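Local structure of Rho guanine nucleotide exchange factor 3 (Mus musculus, 2Z0Q) at residues D109-C112 / S113-A117; T174-N178 / P179-H183. The protein acts as a guanine nucleotide exchange factor for the Rho-family GTPases RhoA and RhoB, through the DH-PH part of the molecule held in this chain. One frame throughout, in Å; residues are numbered along the deposited sequence.

Interaction 1: residues D109-C112 / S113-A117; sequences DSYC and SNQVA
Tyr111 and Gln115 meet one turn apart on helix 107-125 of the helical DH domain, at a kink where the backbone N of Val116 and Ala117 lack bonds to the preceding turn. Gln115 can be followed outward. Gln115 CB rests against Cys112 O, 3.4 Å away. From there CG leaves opposite the backbone N and the chain bends at chi2, 74°, which folds the amide back toward the phenol of Tyr111. Gln115 CD comes next, 3.8 Å from Tyr111 OH, and at the tip Gln115 OE1 lies 3.4 Å from Tyr111 CZ. The amide plane is turned 67° from the ring, so the two groups are not stacked. Both tips converge on Leu153 O, with a hydrogen bond from Tyr111 OH and a weak one from Gln115 NE2, while Leu67, Leu70 and Pro156 pack on the tyrosine. With a leucine in place of Tyr111, Leu153 O would probably lose its stronger side-chain donor and the Gln115 amide the phenol it lies against. On the exposed side of the helix Ser113 turns its hydroxyl back along the chain, and Ser113 OG donates to Ser110 O at 2.7 Å, tilted 29° from that carbonyl's plane.

Interaction 2: residues T174-N178 / P179-H183; sequences TPNDN and PDQQH
A type I beta turn, Pro175 to Asn178, runs straight into the capped start of helix 180-213, and two side chains join them. Asn178 provides the capping bond: its CG stands opposite the backbone N (chi1 -171°), which brings Asn178 OD1 within 2.9 Å of Asp180 N, with an N-H...O angle of 162°. Gln181 reaches back the other way, extended beyond CG, to lie along the turn. Gln181 NE2 donates twice, to Thr174 O at 3.0 Å and to Asn176 OD1 at 3.0 Å; both acceptors lie a little out of the Gln181 amide plane, and the two bonds fix the rotation of that amide. Along the chain, Gln181 CG lies 3.2 Å from Pro175 O and, on its way past Thr174, 3.8 Å from Thr174 CG2. Asn178 O receives Gln181 N, and a water donates to both Asn176 O and Asn178 O while accepting from Gln182 NE2. A second water donates to Thr174 OG1 and, through its O at 2.6 Å, to Asp180 OD2. Thr174 OG1 is also hydrogen-bonded to Ile170 O in helix 155-172, whereas the Asp180 carboxylate takes the backbone N of Val94 and Gly95, at the start of helix 95-101, and Arg20 of helix 15-51 touches Thr174, Asn178 and Asp180.

Interactions 1 and 2 occupy separate parts of the same DH domain: their centres lie 35 Å apart and their nearest atoms about 20 Å, so neither touches the other. Helix 180-213 relates them. Interaction 2 forms its beginning, about 35 Å from the centre of the chain, whereas 109-117, about 10 Å from that centre, meets the same helix much further along, with Cys112 on Ile198 and Thr202, Val116 on Tyr209 and Tyr210, and a salt bridge from Asp109 to Lys201. Helix 155-172 is a second shared element, since it touches Tyr111 and Cys112 through Pro156 and Arg157 near its start and leads at its other end into the 174-178 loop.

Interaction 1: residues D109-C112 / S113-A117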
ATOM      1  N   ASP A 109      -4.777 -11.983   6.884  1.00 30.07           N
ATOM      2  CA  ASP A 109      -5.181 -12.404   5.556  1.00 31.69           C
ATOM      3  C   ASP A 109      -6.447 -11.636   5.152  1.00 32.68           C
ATOM      4  O   ASP A 109      -6.498 -11.017   4.087  1.00 33.89           O
ATOM      5  CB  ASP A 109      -5.472 -13.906   5.546  1.00 33.81           C
ATOM      6  CG  ASP A 109      -5.738 -14.438   4.170  1.00 34.16           C
ATOM      7  OD1 ASP A 109      -5.017 -14.047   3.245  1.00 35.27           O
ATOM      8  OD2 ASP A 109      -6.663 -15.271   4.015  1.00 37.64           O
ATOM      9  N   SER A 110      -7.446 -11.685   6.026  1.00 32.72           N
ATOM     10  CA  SER A 110      -8.726 -11.019   5.819  1.00 34.04           C
ATOM     11  C   SER A 110      -8.488  -9.522   5.633  1.00 33.73           C
ATOM     12  O   SER A 110      -8.981  -8.910   4.686  1.00 34.93           O
ATOM     13  CB  SER A 110      -9.612 -11.280   7.040  1.00 34.72           C
ATOM     14  OG  SER A 110     -10.902 -10.711   6.903  1.00 35.79           O
ATOM     15  N   TYR A 111      -7.702  -8.942   6.534  1.00 33.74           N
ATOM     16  CA  TYR A 111      -7.394  -7.521   6.480  1.00 32.33           C
ATOM     17  C   TYR A 111      -6.697  -7.082   5.196  1.00 32.30           C
ATOM     18  O   TYR A 111      -7.127  -6.136   4.526  1.00 30.63           O
ATOM     19  CB  TYR A 111      -6.514  -7.140   7.662  1.00 33.03           C
ATOM     20  CG  TYR A 111      -6.178  -5.680   7.666  1.00 34.11           C
ATOM     21  CD1 TYR A 111      -7.160  -4.727   7.923  1.00 35.74           C
ATOM     22  CD2 TYR A 111      -4.897  -5.247   7.381  1.00 34.21           C
ATOM     23  CE1 TYR A 111      -6.861  -3.367   7.895  1.00 37.08           C
ATOM     24  CE2 TYR A 111      -4.585  -3.882   7.352  1.00 36.07           C
ATOM     25  CZ  TYR A 111      -5.566  -2.957   7.609  1.00 36.57           C
ATOM     26  OH  TYR A 111      -5.263  -1.607   7.591  1.00 40.63           O
ATOM     27  N   CYS A 112      -5.587  -7.725   4.857  1.00 31.66           N
ATOM     28  CA  CYS A 112      -4.873  -7.324   3.653  1.00 33.39           C
ATOM     29  C   CYS A 112      -5.672  -7.502   2.375  1.00 36.07           C
ATOM     30  O   CYS A 112      -5.408  -6.819   1.380  1.00 34.69           O
ATOM     31  CB  CYS A 112      -3.551  -8.070   3.547  1.00 34.42           C
ATOM     32  SG  CYS A 112      -2.458  -7.612   4.884  1.00 31.64           S
ATOM     33  N   SER A 113      -6.653  -8.407   2.404  1.00 37.90           N
ATOM     34  CA  SER A 113      -7.471  -8.653   1.217  1.00 40.36           C
ATOM     35  C   SER A 113      -8.488  -7.536   0.966  1.00 40.60           C
ATOM     36  O   SER A 113      -8.884  -7.303  -0.175  1.00 41.86           O
ATOM     37  CB  SER A 113      -8.203 -10.010   1.327  1.00 41.07           C
ATOM     38  OG  SER A 113      -9.283  -9.968   2.255  1.00 41.32           O
ATOM     39  N   ASN A 114      -8.914  -6.848   2.020  1.00 41.12           N
ATOM     40  CA  ASN A 114      -9.894  -5.778   1.853  1.00 41.24           C
ATOM     41  C   ASN A 114      -9.238  -4.408   1.755  1.00 39.91           C
ATOM     42  O   ASN A 114      -9.913  -3.376   1.599  1.00 41.17           O
ATOM     43  CB  ASN A 114     -10.899  -5.792   3.009  1.00 44.21           C
ATOM     44  CG  ASN A 114     -10.269  -5.440   4.346  1.00 46.32           C
ATOM     45  OD1 ASN A 114      -9.413  -4.544   4.434  1.00 47.21           O
ATOM     46  ND2 ASN A 114     -10.714  -6.125   5.410  1.00 47.12           N
ATOM     47  N   GLN A 115      -7.914  -4.403   1.832  1.00 36.88           N
ATOM     48  CA  GLN A 115      -7.154  -3.170   1.770  1.00 36.09           C
ATOM     49  C   GLN A 115      -7.354  -2.437   0.422  1.00 34.04           C
ATOM     50  O   GLN A 115      -7.474  -1.212   0.406  1.00 33.05           O
ATOM     51  CB  GLN A 115      -5.668  -3.484   1.991  1.00 38.06           C
ATOM     52  CG  GLN A 115      -4.815  -2.301   2.405  1.00 42.72           C
ATOM     53  CD  GLN A 115      -5.046  -1.883   3.842  1.00 44.16           C
ATOM     54  OE1 GLN A 115      -6.157  -1.995   4.371  1.00 46.54           O
ATOM     55  NE2 GLN A 115      -4.002  -1.373   4.476  1.00 46.29           N
ATOM     56  N   VAL A 116      -7.402  -3.170  -0.697  1.00 31.73           N
ATOM     57  CA  VAL A 116      -7.540  -2.485  -2.004  1.00 30.76           C
ATOM     58  C   VAL A 116      -8.815  -1.663  -2.103  1.00 30.52           C
ATOM     59  O   VAL A 116      -8.784  -0.527  -2.592  1.00 31.32           O
ATOM     60  CB  VAL A 116      -7.449  -3.470  -3.228  1.00 29.82           C
ATOM     61  CG1 VAL A 116      -8.607  -4.427  -3.252  1.00 30.32           C
ATOM     62  CG2 VAL A 116      -7.426  -2.687  -4.523  1.00 28.51           C
ATOM     63  N   ALA A 117      -9.939  -2.207  -1.635  1.00 29.88           N
ATOM     64  CA  ALA A 117     -11.185  -1.444  -1.682  1.00 28.65           C
ATOM     65  C   ALA A 117     -11.077  -0.171  -0.831  1.00 29.16           C
ATOM     66  O   ALA A 117     -11.524   0.888  -1.249  1.00 28.87           O
ATOM     67  CB  ALA A 117     -12.350  -2.307  -1.206  1.00 29.77           C
TER

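Interaction 2: residues T174-N178 / P179-H183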
ATOM      1  N   THR A 174      21.235 -14.241  20.246  1.00 14.12           N
ATOM      2  CA  THR A 174      20.828 -15.328  21.143  1.00 15.99           C
ATOM      3  C   THR A 174      21.899 -16.441  21.103  1.00 18.37           C
ATOM      4  O   THR A 174      22.195 -16.998  20.028  1.00 18.47           O
ATOM      5  CB  THR A 174      19.437 -15.918  20.725  1.00 15.81           C
ATOM      6  OG1 THR A 174      18.426 -14.885  20.761  1.00 16.04           O
ATOM      7  CG2 THR A 174      19.013 -17.036  21.686  1.00 18.37           C
ATOM      8  N   PRO A 175      22.489 -16.774  22.259  1.00 20.48           N
ATOM      9  CA  PRO A 175      23.528 -17.812  22.365  1.00 25.28           C
ATOM     10  C   PRO A 175      23.073 -19.241  21.974  1.00 27.27           C
ATOM     11  O   PRO A 175      21.892 -19.569  22.034  1.00 24.61           O
ATOM     12  CB  PRO A 175      23.988 -17.697  23.826  1.00 26.20           C
ATOM     13  CG  PRO A 175      22.806 -17.183  24.534  1.00 27.12           C
ATOM     14  CD  PRO A 175      22.151 -16.209  23.578  1.00 21.99           C
ATOM     15  N   ASN A 176      24.027 -20.077  21.560  1.00 30.79           N
ATOM     16  CA  ASN A 176      23.702 -21.448  21.142  1.00 34.33           C
ATOM     17  C   ASN A 176      23.077 -22.333  22.225  1.00 35.28           C
ATOM     18  O   ASN A 176      22.380 -23.296  21.916  1.00 36.43           O
ATOM     19  CB  ASN A 176      24.949 -22.148  20.567  1.00 35.90           C
ATOM     20  CG  ASN A 176      25.594 -21.368  19.419  1.00 38.15           C
ATOM     21  OD1 ASN A 176      24.909 -20.798  18.556  1.00 39.90           O
ATOM     22  ND2 ASN A 176      26.929 -21.358  19.396  1.00 38.67           N
ATOM     23  N   ASP A 177      23.304 -22.011  23.488  1.00 36.46           N
ATOM     24  CA  ASP A 177      22.738 -22.807  24.574  1.00 37.41           C
ATOM     25  C   ASP A 177      21.404 -22.260  25.073  1.00 36.21           C
ATOM     26  O   ASP A 177      20.897 -22.664  26.133  1.00 37.05           O
ATOM     27  CB  ASP A 177      23.731 -22.860  25.736  1.00 41.13           C
ATOM     28  CG  ASP A 177      23.963 -21.497  26.360  1.00 44.51           C
ATOM     29  OD1 ASP A 177      24.061 -20.494  25.611  1.00 45.88           O
ATOM     30  OD2 ASP A 177      24.058 -21.437  27.603  1.00 47.01           O
ATOM     31  N   ASN A 178      20.831 -21.322  24.315  1.00 31.74           N
ATOM     32  CA  ASN A 178      19.561 -20.732  24.690  1.00 27.49           C
ATOM     33  C   ASN A 178      18.513 -21.331  23.736  1.00 24.17           C
ATOM     34  O   ASN A 178      18.624 -21.161  22.529  1.00 20.18           O
ATOM     35  CB  ASN A 178      19.616 -19.216  24.491  1.00 25.26           C
ATOM     36  CG  ASN A 178      18.424 -18.524  25.061  1.00 26.98           C
ATOM     37  OD1 ASN A 178      17.287 -18.945  24.859  1.00 25.44           O
ATOM     38  ND2 ASN A 178      18.668 -17.422  25.785  1.00 29.22           N
ATOM     39  N   PRO A 179      17.470 -21.993  24.272  1.00 22.16           N
ATOM     40  CA  PRO A 179      16.432 -22.614  23.432  1.00 20.37           C
ATOM     41  C   PRO A 179      15.656 -21.655  22.544  1.00 19.42           C
ATOM     42  O   PRO A 179      14.934 -22.081  21.658  1.00 17.96           O
ATOM     43  CB  PRO A 179      15.540 -23.332  24.444  1.00 21.52           C
ATOM     44  CG  PRO A 179      15.710 -22.480  25.703  1.00 22.16           C
ATOM     45  CD  PRO A 179      17.177 -22.193  25.708  1.00 23.39           C
ATOM     46  N   ASP A 180      15.794 -20.356  22.812  1.00 16.71           N
ATOM     47  CA  ASP A 180      15.129 -19.365  21.982  1.00 17.04           C
ATOM     48  C   ASP A 180      15.692 -19.462  20.554  1.00 14.80           C
ATOM     49  O   ASP A 180      15.036 -19.008  19.612  1.00 15.39           O
ATOM     50  CB  ASP A 180      15.394 -17.960  22.514  1.00 16.12           C
ATOM     51  CG  ASP A 180      14.197 -17.357  23.209  1.00 19.15           C
ATOM     52  OD1 ASP A 180      13.214 -18.081  23.544  1.00 18.98           O
ATOM     53  OD2 ASP A 180      14.223 -16.123  23.422  1.00 18.18           O
ATOM     54  N   GLN A 181      16.908 -19.978  20.373  1.00 14.29           N
ATOM     55  CA  GLN A 181      17.416 -20.060  18.991  1.00 15.18           C
ATOM     56  C   GLN A 181      16.448 -20.826  18.100  1.00 16.10           C
ATOM     57  O   GLN A 181      16.014 -20.324  17.061  1.00 15.42           O
ATOM     58  CB  GLN A 181      18.784 -20.747  18.903  1.00 18.52           C
ATOM     59  CG  GLN A 181      19.918 -20.028  19.513  1.00 23.06           C
ATOM     60  CD  GLN A 181      21.260 -20.561  19.013  1.00 27.42           C
ATOM     61  OE1 GLN A 181      21.457 -21.778  18.879  1.00 29.19           O
ATOM     62  NE2 GLN A 181      22.177 -19.659  18.740  1.00 26.60           N
ATOM     63  N   GLN A 182      16.090 -22.047  18.494  1.00 16.11           N
ATOM     64  CA  GLN A 182      15.157 -22.818  17.659  1.00 17.58           C
ATOM     65  C   GLN A 182      13.781 -22.178  17.537  1.00 14.32           C
ATOM     66  O   GLN A 182      13.181 -22.162  16.478  1.00 13.18           O
ATOM     67  CB  GLN A 182      15.016 -24.247  18.191  1.00 20.86           C
ATOM     68  CG  GLN A 182      16.224 -25.133  17.906  1.00 25.09           C
ATOM     69  CD  GLN A 182      17.329 -25.060  18.952  1.00 30.81           C
ATOM     70  OE1 GLN A 182      18.252 -25.889  18.924  1.00 33.91           O
ATOM     71  NE2 GLN A 182      17.251 -24.090  19.883  1.00 27.56           N
ATOM     72  N   HIS A 183      13.257 -21.661  18.641  1.00 13.03           N
ATOM     73  CA  HIS A 183      11.933 -21.050  18.599  1.00 13.93           C
ATOM     74  C   HIS A 183      11.892 -19.839  17.716  1.00 12.83           C
ATOM     75  O   HIS A 183      10.910 -19.613  17.005  1.00 12.86           O
ATOM     76  CB  HIS A 183      11.498 -20.695  20.013  1.00 16.11           C
ATOM     77  CG  HIS A 183      11.245 -21.907  20.846  1.00 20.18           C
ATOM     78  ND1 HIS A 183      11.634 -22.011  22.163  1.00 23.66           N
ATOM     79  CD2 HIS A 183      10.657 -23.088  20.528  1.00 23.74           C
ATOM     80  CE1 HIS A 183      11.294 -23.207  22.622  1.00 23.15           C
ATOM     81  NE2 HIS A 183      10.702 -23.876  21.652  1.00 24.86           N
TER
HETATM   82  O   HOH W   1      16.275 -14.547  22.892  1.00 15.79           O
HETATM   83  O   HOH W   2      19.763 -23.728  21.251  1.00 44.53           O